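Side-chain contacts in Pre-mRNA splicing factor PRP8 (Cyanidioschyzon merolae, PDB 6NQI), which probably binds U2, U5 and U6 snRNAs and pre-mRNA introns within the spliceosome, this chain being only its RNase H-like (RH) domain: residues Arg17-Pro22 with Gly26-Trp31; Ala118-Pro123 with Asp127-Ala132; Glu148-Trp153 with Leu199-Trp204. One frame throughout, in Å; residues are numbered along the deposited sequence.

Contact 1: Arg17-Pro22 with Gly26-Trp31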
loop_
_atom_site.group_PDB
_atom_site.type_symbol
_atom_site.label_atom_id
_atom_site.label_comp_id
_atom_site.label_asym_id
_atom_site.label_seq_id
_atom_site.Cartn_x
_atom_site.Cartn_y
_atom_site.Cartn_z
ATOM N N ARG A 17 -6.798 0.576 6.414
ATOM C CA ARG A 17 -6.920 0.797 7.849
ATOM C C ARG A 17 -6.593 2.231 8.288
ATOM O O ARG A 17 -6.806 2.568 9.462
ATOM C CB ARG A 17 -6.030 -0.201 8.576
ATOM C CG ARG A 17 -6.567 -1.589 8.504
ATOM C CD ARG A 17 -5.641 -2.577 9.151
ATOM N NE ARG A 17 -4.476 -2.875 8.324
ATOM C CZ ARG A 17 -3.606 -3.838 8.626
ATOM N NH1 ARG A 17 -3.806 -4.562 9.726
ATOM N NH2 ARG A 17 -2.561 -4.088 7.835
ATOM N N THR A 18 -6.070 3.066 7.391
ATOM C CA THR A 18 -5.862 4.489 7.623
ATOM C C THR A 18 -6.707 5.320 6.663
ATOM O O THR A 18 -6.297 6.388 6.194
ATOM C CB THR A 18 -4.386 4.859 7.479
ATOM O OG1 THR A 18 -3.937 4.546 6.151
ATOM C CG2 THR A 18 -3.544 4.147 8.517
ATOM N N ALA A 19 -7.926 4.877 6.388
ATOM C CA ALA A 19 -8.754 5.691 5.516
ATOM C C ALA A 19 -9.409 6.824 6.302
ATOM O O ALA A 19 -9.608 7.918 5.760
ATOM C CB ALA A 19 -9.794 4.816 4.817
ATOM N N TYR A 20 -9.752 6.578 7.559
ATOM C CA TYR A 20 -10.167 7.612 8.489
ATOM C C TYR A 20 -9.076 7.826 9.525
ATOM O O TYR A 20 -8.747 6.906 10.278
ATOM C CB TYR A 20 -11.488 7.276 9.182
ATOM C CG TYR A 20 -11.804 8.241 10.298
ATOM C CD1 TYR A 20 -12.278 9.526 10.028
ATOM C CD2 TYR A 20 -11.630 7.871 11.619
ATOM C CE1 TYR A 20 -12.561 10.418 11.049
ATOM C CE2 TYR A 20 -11.915 8.748 12.640
ATOM C CZ TYR A 20 -12.379 10.021 12.358
ATOM O OH TYR A 20 -12.647 10.884 13.406
ATOM N N ARG A 21 -8.541 9.042 9.589
ATOM C CA ARG A 21 -7.667 9.413 10.692
ATOM C C ARG A 21 -8.280 10.621 11.387
ATOM O O ARG A 21 -8.683 11.575 10.707
ATOM C CB ARG A 21 -6.234 9.734 10.222
ATOM C CG ARG A 21 -5.423 8.487 9.799
ATOM C CD ARG A 21 -3.921 8.770 9.697
ATOM N NE ARG A 21 -3.636 9.883 8.807
ATOM C CZ ARG A 21 -2.531 10.608 8.870
ATOM N NH1 ARG A 21 -1.617 10.324 9.791
ATOM N NH2 ARG A 21 -2.352 11.621 8.030
ATOM N N PRO A 22 -8.448 10.587 12.719
ATOM C CA PRO A 22 -9.135 11.692 13.408
ATOM C C PRO A 22 -8.609 13.055 12.987
ATOM O O PRO A 22 -7.414 13.331 13.124
ATOM C CB PRO A 22 -8.854 11.405 14.890
ATOM C CG PRO A 22 -8.682 9.922 14.951
ATOM C CD PRO A 22 -7.969 9.559 13.660
ATOM N N GLY A 26 -7.007 10.781 5.517
ATOM C CA GLY A 26 -6.536 9.409 5.551
ATOM C C GLY A 26 -5.848 8.995 4.259
ATOM O O GLY A 26 -5.627 9.799 3.351
ATOM N N VAL A 27 -5.517 7.700 4.177
ATOM C CA VAL A 27 -4.823 7.121 3.019
ATOM C C VAL A 27 -5.291 5.681 2.838
ATOM O O VAL A 27 -5.549 4.970 3.814
ATOM C CB VAL A 27 -3.281 7.183 3.173
ATOM C CG1 VAL A 27 -2.596 6.330 2.137
ATOM C CG2 VAL A 27 -2.771 8.596 3.006
ATOM N N ILE A 28 -5.410 5.252 1.583
ATOM C CA ILE A 28 -5.552 3.843 1.221
ATOM C C ILE A 28 -4.317 3.421 0.422
ATOM O O ILE A 28 -3.938 4.091 -0.549
ATOM C CB ILE A 28 -6.836 3.586 0.411
ATOM C CG1 ILE A 28 -8.064 3.889 1.261
ATOM C CG2 ILE A 28 -6.834 2.107 -0.158
ATOM C CD1 ILE A 28 -9.360 3.741 0.524
ATOM N N TRP A 29 -3.669 2.338 0.851
ATOM C CA TRP A 29 -2.450 1.857 0.205
ATOM C C TRP A 29 -2.711 0.642 -0.672
ATOM O O TRP A 29 -3.441 -0.267 -0.272
ATOM C CB TRP A 29 -1.414 1.468 1.252
ATOM C CG TRP A 29 -1.327 2.400 2.386
ATOM C CD1 TRP A 29 -2.066 2.373 3.528
ATOM C CD2 TRP A 29 -0.403 3.473 2.527
ATOM N NE1 TRP A 29 -1.676 3.387 4.363
ATOM C CE2 TRP A 29 -0.650 4.073 3.770
ATOM C CE3 TRP A 29 0.620 3.984 1.720
ATOM C CZ2 TRP A 29 0.075 5.164 4.221
ATOM C CZ3 TRP A 29 1.337 5.070 2.168
ATOM C CH2 TRP A 29 1.065 5.646 3.408
ATOM N N ILE A 30 -2.045 0.594 -1.828
ATOM C CA ILE A 30 -1.984 -0.623 -2.652
ATOM C C ILE A 30 -0.527 -0.907 -3.011
ATOM O O ILE A 30 0.077 -0.169 -3.801
ATOM C CB ILE A 30 -2.822 -0.515 -3.933
ATOM C CG1 ILE A 30 -4.296 -0.283 -3.605
ATOM C CG2 ILE A 30 -2.606 -1.789 -4.816
ATOM C CD1 ILE A 30 -5.121 -0.145 -4.831
ATOM N N TRP A 31 0.014 -2.004 -2.484
ATOM C CA TRP A 31 1.369 -2.463 -2.780
ATOM C C TRP A 31 1.289 -3.528 -3.868
ATOM O O TRP A 31 0.579 -4.527 -3.714
ATOM C CB TRP A 31 2.044 -3.000 -1.514
ATOM C CG TRP A 31 3.347 -3.734 -1.732
ATOM C CD1 TRP A 31 4.278 -3.494 -2.699
ATOM C CD2 TRP A 31 3.859 -4.830 -0.950
ATOM N NE1 TRP A 31 5.334 -4.385 -2.582
ATOM C CE2 TRP A 31 5.099 -5.208 -1.513
ATOM C CE3 TRP A 31 3.392 -5.525 0.171
ATOM C CZ2 TRP A 31 5.870 -6.243 -0.992
ATOM C CZ3 TRP A 31 4.168 -6.558 0.686
ATOM C CH2 TRP A 31 5.388 -6.901 0.104
#
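Gly-26 lies against the bend of the chain at Thr-18 and Ala-19. With no side chain in the way, its CA comes to 3.4 Å from Ala-19 O as a CA-H...O contact. Arg-21 brings the edge of its guanidinium to the same CA, and Arg-21 NH2 is hydrogen-bonded to Asn-25 O. Val-27 N donates to Thr-18 O in a backbone hydrogen bond. The Val-27 carbonyl accepts the hydroxyl of Thr-18, OG1 to Val-27 O 2.9 Å, from above the carbonyl plane. Ile-28 meets the other segment through CG1, which lies 4.1 Å from Ala-19 CB. Trp-29 turns its indole back toward the corner, with Val-27 CG1 over the centre of one face. NE1 donates to Thr-18 OG1 at 3.1 Å, in a bent bond that leaves the ring plane by 27°. Thr-18 OG1 stands between its backbone N and carbonyl carbon (chi1 60°), where it can donate to Val-27 and accept from Trp-29. Strand 24-32 runs between strands 11-21 and 37-43. Ile-28 faces helix 54-71 through Cys-62 and His-65, while Val-27 and Trp-29 share Val-40 of strand 37-43.

Contact 2: Ala118-Pro123 with Asp127-Ala132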
loop_
_atom_site.group_PDB
_atom_site.type_symbol
_atom_site.label_atom_id
_atom_site.label_comp_id
_atom_site.label_asym_id
_atom_site.label_seq_id
_atom_site.Cartn_x
_atom_site.Cartn_y
_atom_site.Cartn_z
ATOM N N ALA A 118 1.720 1.252 8.122
ATOM C CA ALA A 118 2.833 1.902 8.803
ATOM C C ALA A 118 3.586 2.863 7.888
ATOM O O ALA A 118 4.319 3.727 8.385
ATOM C CB ALA A 118 3.778 0.848 9.392
ATOM N N LEU A 119 3.387 2.776 6.568
ATOM C CA LEU A 119 4.027 3.760 5.701
ATOM C C LEU A 119 3.577 5.187 6.020
ATOM O O LEU A 119 4.259 6.149 5.634
ATOM C CB LEU A 119 3.744 3.443 4.237
ATOM C CG LEU A 119 4.494 2.217 3.782
ATOM C CD1 LEU A 119 4.170 1.893 2.315
ATOM C CD2 LEU A 119 5.982 2.442 4.025
ATOM N N MET A 120 2.468 5.338 6.750
ATOM C CA MET A 120 2.019 6.651 7.192
ATOM C C MET A 120 3.100 7.391 7.957
ATOM O O MET A 120 3.012 8.612 8.109
ATOM C CB MET A 120 0.783 6.498 8.087
ATOM C CG MET A 120 -0.071 7.750 8.212
ATOM S SD MET A 120 -0.702 8.192 6.600
ATOM C CE MET A 120 0.276 9.650 6.240
ATOM N N ALA A 121 4.129 6.678 8.405
ATOM C CA ALA A 121 5.236 7.245 9.151
ATOM C C ALA A 121 6.333 7.852 8.274
ATOM O O ALA A 121 7.176 8.585 8.802
ATOM C CB ALA A 121 5.831 6.150 10.040
ATOM N N LEU A 122 6.326 7.622 6.959
ATOM C CA LEU A 122 7.370 8.220 6.131
ATOM C C LEU A 122 7.061 9.707 5.948
ATOM O O LEU A 122 5.925 10.059 5.615
ATOM C CB LEU A 122 7.450 7.494 4.784
ATOM C CG LEU A 122 7.921 6.012 4.833
ATOM C CD1 LEU A 122 8.135 5.367 3.458
ATOM C CD2 LEU A 122 9.185 5.808 5.689
ATOM N N PRO A 123 8.015 10.604 6.214
ATOM C CA PRO A 123 7.674 12.037 6.225
ATOM C C PRO A 123 7.245 12.585 4.871
ATOM O O PRO A 123 6.405 13.494 4.821
ATOM C CB PRO A 123 8.960 12.703 6.748
ATOM C CG PRO A 123 9.689 11.616 7.468
ATOM C CD PRO A 123 9.390 10.377 6.674
ATOM N N ASP A 127 3.624 14.290 4.704
ATOM C CA ASP A 127 3.599 15.689 4.302
ATOM C C ASP A 127 2.794 15.903 3.028
ATOM O O ASP A 127 2.057 16.897 2.921
ATOM C CB ASP A 127 5.025 16.195 4.128
ATOM C CG ASP A 127 5.729 16.398 5.456
ATOM O OD1 ASP A 127 5.026 16.365 6.495
ATOM O OD2 ASP A 127 6.972 16.598 5.471
ATOM N N ARG A 128 2.920 15.011 2.040
ATOM C CA ARG A 128 2.059 15.157 0.873
ATOM C C ARG A 128 0.604 14.912 1.244
ATOM O O ARG A 128 -0.298 15.508 0.645
ATOM C CB ARG A 128 2.497 14.221 -0.247
ATOM C CG ARG A 128 1.720 14.389 -1.541
ATOM C CD ARG A 128 2.164 13.331 -2.537
ATOM N NE ARG A 128 1.694 13.536 -3.908
ATOM C CZ ARG A 128 2.492 13.690 -4.964
ATOM N NH1 ARG A 128 3.814 13.677 -4.809
ATOM N NH2 ARG A 128 1.968 13.854 -6.176
ATOM N N THR A 129 0.364 14.104 2.277
ATOM C CA THR A 129 -0.996 13.722 2.632
ATOM C C THR A 129 -1.744 14.848 3.315
ATOM O O THR A 129 -2.862 15.187 2.910
ATOM C CB THR A 129 -0.987 12.498 3.541
ATOM O OG1 THR A 129 -0.474 11.367 2.837
ATOM C CG2 THR A 129 -2.386 12.211 4.072
ATOM N N GLN A 130 -1.163 15.430 4.368
ATOM C CA GLN A 130 -1.910 16.452 5.105
ATOM C C GLN A 130 -2.192 17.688 4.261
ATOM O O GLN A 130 -3.281 18.263 4.345
ATOM C CB GLN A 130 -1.189 16.831 6.383
ATOM C CG GLN A 130 -1.310 15.749 7.416
ATOM C CD GLN A 130 -0.626 16.113 8.701
ATOM O OE1 GLN A 130 -0.809 17.223 9.227
ATOM N NE2 GLN A 130 0.166 15.181 9.230
ATOM N N THR A 131 -1.247 18.091 3.426
ATOM C CA THR A 131 -1.409 19.286 2.609
ATOM C C THR A 131 -2.309 19.070 1.397
ATOM O O THR A 131 -2.539 20.019 0.644
ATOM C CB THR A 131 -0.031 19.769 2.135
ATOM O OG1 THR A 131 0.722 18.640 1.637
ATOM C CG2 THR A 131 0.742 20.478 3.265
ATOM N N ALA A 132 -2.816 17.856 1.186
ATOM C CA ALA A 132 -3.667 17.583 0.033
ATOM C C ALA A 132 -4.986 18.356 0.126
ATOM O O ALA A 132 -5.559 18.528 1.203
ATOM C CB ALA A 132 -3.933 16.084 -0.090
#
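Met-120 and Thr-129 reach toward each other, tip to tip. The methionine methyl does the touching: CE lies 3.9 Å from Thr-129 OG1 and 4.1 Å from Thr-129 CB. Met-120 starts with CG anti to its backbone N (chi1 -159°). The chain then bends at chi2 and again at chi3, and these bends carry CE across to the helix. Thr-129 points its CB toward the 118-123 segment. Its OG1 sits beside the backbone N (chi1 -65°), which lets the hydroxyl bond to Ile-125 O one turn earlier.

Pro-123 and Asp-127 make the polar part of the contact. Asp-127 N donates to Pro-123 O at 2.9 Å, the usual i+4 to i backbone bond of an alpha helix. The Asp-127 carboxylate also lies near that carbonyl. Asp-127 OD2 and Pro-123 O are both acceptors, however, and are not hydrogen-bonded. Pro-123 opens helix 123-130 directly after Leu-122 at the N-cap. Leu-122 packs on Leu-166 and Leu-174, which places this helix start against helices 152-168 and 170-176. At the other end of the helix, Thr-131 OG1 bonds to Asp-127 O.

The side-chain part of the contact is thus dispersive and small. The Thr-129 hydroxyl is engaged with Ile-125 O, and the Met-120 methyl meets it without any bond. The one hydrogen bond across the segments, Asp-127 N to Pro-123 O, is the directional part. The Asp-127 carboxylate gains no bond from Pro-123 O; if charged, it would probably find that carbonyl mildly unfavourable.

Contact 3: Glu148-Trp153 with Leu199-Trp204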
loop_
_atom_site.group_PDB
_atom_site.type_symbol
_atom_site.label_atom_id
_atom_site.label_comp_id
_atom_site.label_asym_id
_atom_site.label_seq_id
_atom_site.Cartn_x
_atom_site.Cartn_y
_atom_site.Cartn_z
ATOM N N GLU A 148 17.852 -3.689 -9.357
ATOM C CA GLU A 148 19.138 -3.604 -10.037
ATOM C C GLU A 148 20.166 -4.565 -9.458
ATOM O O GLU A 148 21.041 -5.050 -10.183
ATOM C CB GLU A 148 19.695 -2.191 -9.904
ATOM C CG GLU A 148 18.974 -1.159 -10.697
ATOM C CD GLU A 148 19.365 -1.228 -12.147
ATOM O OE1 GLU A 148 20.391 -0.596 -12.520
ATOM O OE2 GLU A 148 18.655 -1.948 -12.893
ATOM N N HIS A 149 20.072 -4.845 -8.163
ATOM C CA HIS A 149 21.132 -5.520 -7.429
ATOM C C HIS A 149 20.693 -6.749 -6.664
ATOM O O HIS A 149 21.564 -7.529 -6.254
ATOM C CB HIS A 149 21.809 -4.560 -6.446
ATOM C CG HIS A 149 22.371 -3.325 -7.079
ATOM N ND1 HIS A 149 21.602 -2.222 -7.378
ATOM C CD2 HIS A 149 23.634 -3.025 -7.470
ATOM C CE1 HIS A 149 22.366 -1.298 -7.933
ATOM N NE2 HIS A 149 23.602 -1.760 -8.002
ATOM N N VAL A 150 19.403 -6.924 -6.399
ATOM C CA VAL A 150 18.938 -8.091 -5.658
ATOM C C VAL A 150 17.872 -8.771 -6.501
ATOM O O VAL A 150 17.301 -8.157 -7.417
ATOM C CB VAL A 150 18.362 -7.712 -4.272
ATOM C CG1 VAL A 150 19.367 -6.915 -3.446
ATOM C CG2 VAL A 150 17.016 -6.984 -4.421
ATOM N N PRO A 151 17.591 -10.039 -6.224
ATOM C CA PRO A 151 16.452 -10.693 -6.865
ATOM C C PRO A 151 15.159 -10.139 -6.300
ATOM O O PRO A 151 15.140 -9.447 -5.280
ATOM C CB PRO A 151 16.648 -12.167 -6.514
ATOM C CG PRO A 151 18.122 -12.293 -6.377
ATOM C CD PRO A 151 18.581 -11.017 -5.738
ATOM N N VAL A 152 14.054 -10.473 -6.971
ATOM C CA VAL A 152 12.764 -9.896 -6.595
ATOM C C VAL A 152 12.381 -10.298 -5.177
ATOM O O VAL A 152 11.841 -9.489 -4.414
ATOM C CB VAL A 152 11.682 -10.298 -7.616
ATOM C CG1 VAL A 152 10.306 -9.905 -7.103
ATOM C CG2 VAL A 152 11.951 -9.609 -8.954
ATOM N N TRP A 153 12.667 -11.545 -4.786
ATOM C CA TRP A 153 12.253 -11.972 -3.451
ATOM C C TRP A 153 12.983 -11.206 -2.349
ATOM O O TRP A 153 12.393 -10.951 -1.292
ATOM C CB TRP A 153 12.427 -13.485 -3.275
ATOM C CG TRP A 153 13.816 -14.091 -3.388
ATOM C CD1 TRP A 153 14.725 -14.252 -2.373
ATOM C CD2 TRP A 153 14.417 -14.680 -4.553
ATOM N NE1 TRP A 153 15.853 -14.889 -2.841
ATOM C CE2 TRP A 153 15.689 -15.159 -4.175
ATOM C CE3 TRP A 153 14.010 -14.836 -5.882
ATOM C CZ2 TRP A 153 16.549 -15.775 -5.077
ATOM C CZ3 TRP A 153 14.867 -15.449 -6.770
ATOM C CH2 TRP A 153 16.121 -15.909 -6.367
ATOM N N LEU A 199 20.637 4.522 -1.852
ATOM C CA LEU A 199 21.792 3.979 -1.135
ATOM C C LEU A 199 22.438 2.796 -1.872
ATOM O O LEU A 199 21.759 2.054 -2.591
ATOM C CB LEU A 199 21.386 3.515 0.270
ATOM C CG LEU A 199 20.734 4.501 1.234
ATOM C CD1 LEU A 199 20.329 3.746 2.487
ATOM C CD2 LEU A 199 21.662 5.651 1.572
ATOM N N PRO A 200 23.742 2.574 -1.682
ATOM C CA PRO A 200 24.375 1.365 -2.224
ATOM C C PRO A 200 23.897 0.134 -1.474
ATOM O O PRO A 200 23.261 0.216 -0.423
ATOM C CB PRO A 200 25.873 1.604 -2.005
ATOM C CG PRO A 200 26.004 3.059 -1.717
ATOM C CD PRO A 200 24.733 3.461 -1.047
ATOM N N GLU A 201 24.237 -1.032 -2.026
ATOM C CA GLU A 201 23.716 -2.277 -1.468
ATOM C C GLU A 201 24.363 -2.637 -0.142
ATOM O O GLU A 201 23.733 -3.306 0.678
ATOM C CB GLU A 201 23.911 -3.438 -2.443
ATOM C CG GLU A 201 22.819 -3.609 -3.478
ATOM C CD GLU A 201 21.445 -3.944 -2.887
ATOM O OE1 GLU A 201 21.382 -4.766 -1.946
ATOM O OE2 GLU A 201 20.425 -3.422 -3.399
ATOM N N THR A 202 25.615 -2.232 0.083
ATOM C CA THR A 202 26.273 -2.561 1.347
ATOM C C THR A 202 25.556 -1.904 2.524
ATOM O O THR A 202 25.322 -2.538 3.561
ATOM C CB THR A 202 27.750 -2.160 1.301
ATOM O OG1 THR A 202 27.877 -0.818 0.817
ATOM C CG2 THR A 202 28.520 -3.092 0.385
ATOM N N ASP A 203 25.243 -0.614 2.397
ATOM C CA ASP A 203 24.479 0.065 3.439
ATOM C C ASP A 203 23.085 -0.535 3.601
ATOM O O ASP A 203 22.576 -0.610 4.723
ATOM C CB ASP A 203 24.413 1.561 3.136
ATOM C CG ASP A 203 25.735 2.269 3.422
ATOM O OD1 ASP A 203 26.461 1.853 4.360
ATOM O OD2 ASP A 203 26.057 3.223 2.686
ATOM N N TRP A 204 22.463 -0.982 2.501
ATOM C CA TRP A 204 21.187 -1.692 2.595
ATOM C C TRP A 204 21.336 -2.984 3.397
ATOM O O TRP A 204 20.466 -3.324 4.203
ATOM C CB TRP A 204 20.630 -1.969 1.193
ATOM C CG TRP A 204 19.778 -0.831 0.636
ATOM C CD1 TRP A 204 19.947 -0.170 -0.558
ATOM C CD2 TRP A 204 18.635 -0.231 1.260
ATOM N NE1 TRP A 204 18.979 0.804 -0.709
ATOM C CE2 TRP A 204 18.168 0.785 0.394
ATOM C CE3 TRP A 204 17.965 -0.450 2.468
ATOM C CZ2 TRP A 204 17.074 1.570 0.703
ATOM C CZ3 TRP A 204 16.881 0.328 2.769
ATOM C CH2 TRP A 204 16.442 1.326 1.891
#
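Glu-201 lies across His-149 and Val-150. Of these three touching residues it is the one most buried by the contact. Glu-201 CG lies against His-149, and the bend at chi2 (-63°) turns the carboxylate on toward Val-150. Glu-201 CG is 3.3 Å from His-149 CB and 3.6 Å from His-149 CG. It approaches the imidazole obliquely, and the ring and carboxylate planes are 27° apart. Val-150 offers one branch: CG1, beside the backbone N, lies 3.3 Å from Glu-201 OE1.

No hydrogen bond crosses between the two segments. His-149 ND1 stays 4.3 Å from Glu-201 OE2. Glu-201 OE1 instead forms a salt bridge with Arg-158 NH2, on the helix 152-168 that segment 148-153 leads into. Val-150 also touches Arg-158 and Ala-155, and its CG1 lies beside the carboxylate of that ion pair.

Pro-151 is the N-cap residue of helix 152-168 and Pro-200 that of helix 201-210. Glu-201 is the first residue of its helix, a place where a negative charge would probably be favoured by the helix dipole. The loop leading into helix 152-168 thus meets the first turn of helix 201-210, at the surface of the RH domain, far from the centre of the chain.

In the fold
The three contacts follow one another along the chain, each closing before the next opens. Contacts 1 and 2 are neighbours, with centres 10 Å apart. Met-120 joins them by packing against Arg-21 and Trp-29, and Thr-129 does so against Val-27. Contact 3 is peripheral: its centre is 29 Å from that of contact 1, across the chain's centre, and 25 Å from that of contact 2. Helix 152-168 spans the gap. It starts at contact 3, and its Leu-163 meets Leu-119. The sheet order 107-108, 81-84, 11-21, 24-32, 37-43 matches the RNase H fold, with 137-141 added at the edge. Contacts 1 and 2 lie on this core, contact 3 outside it.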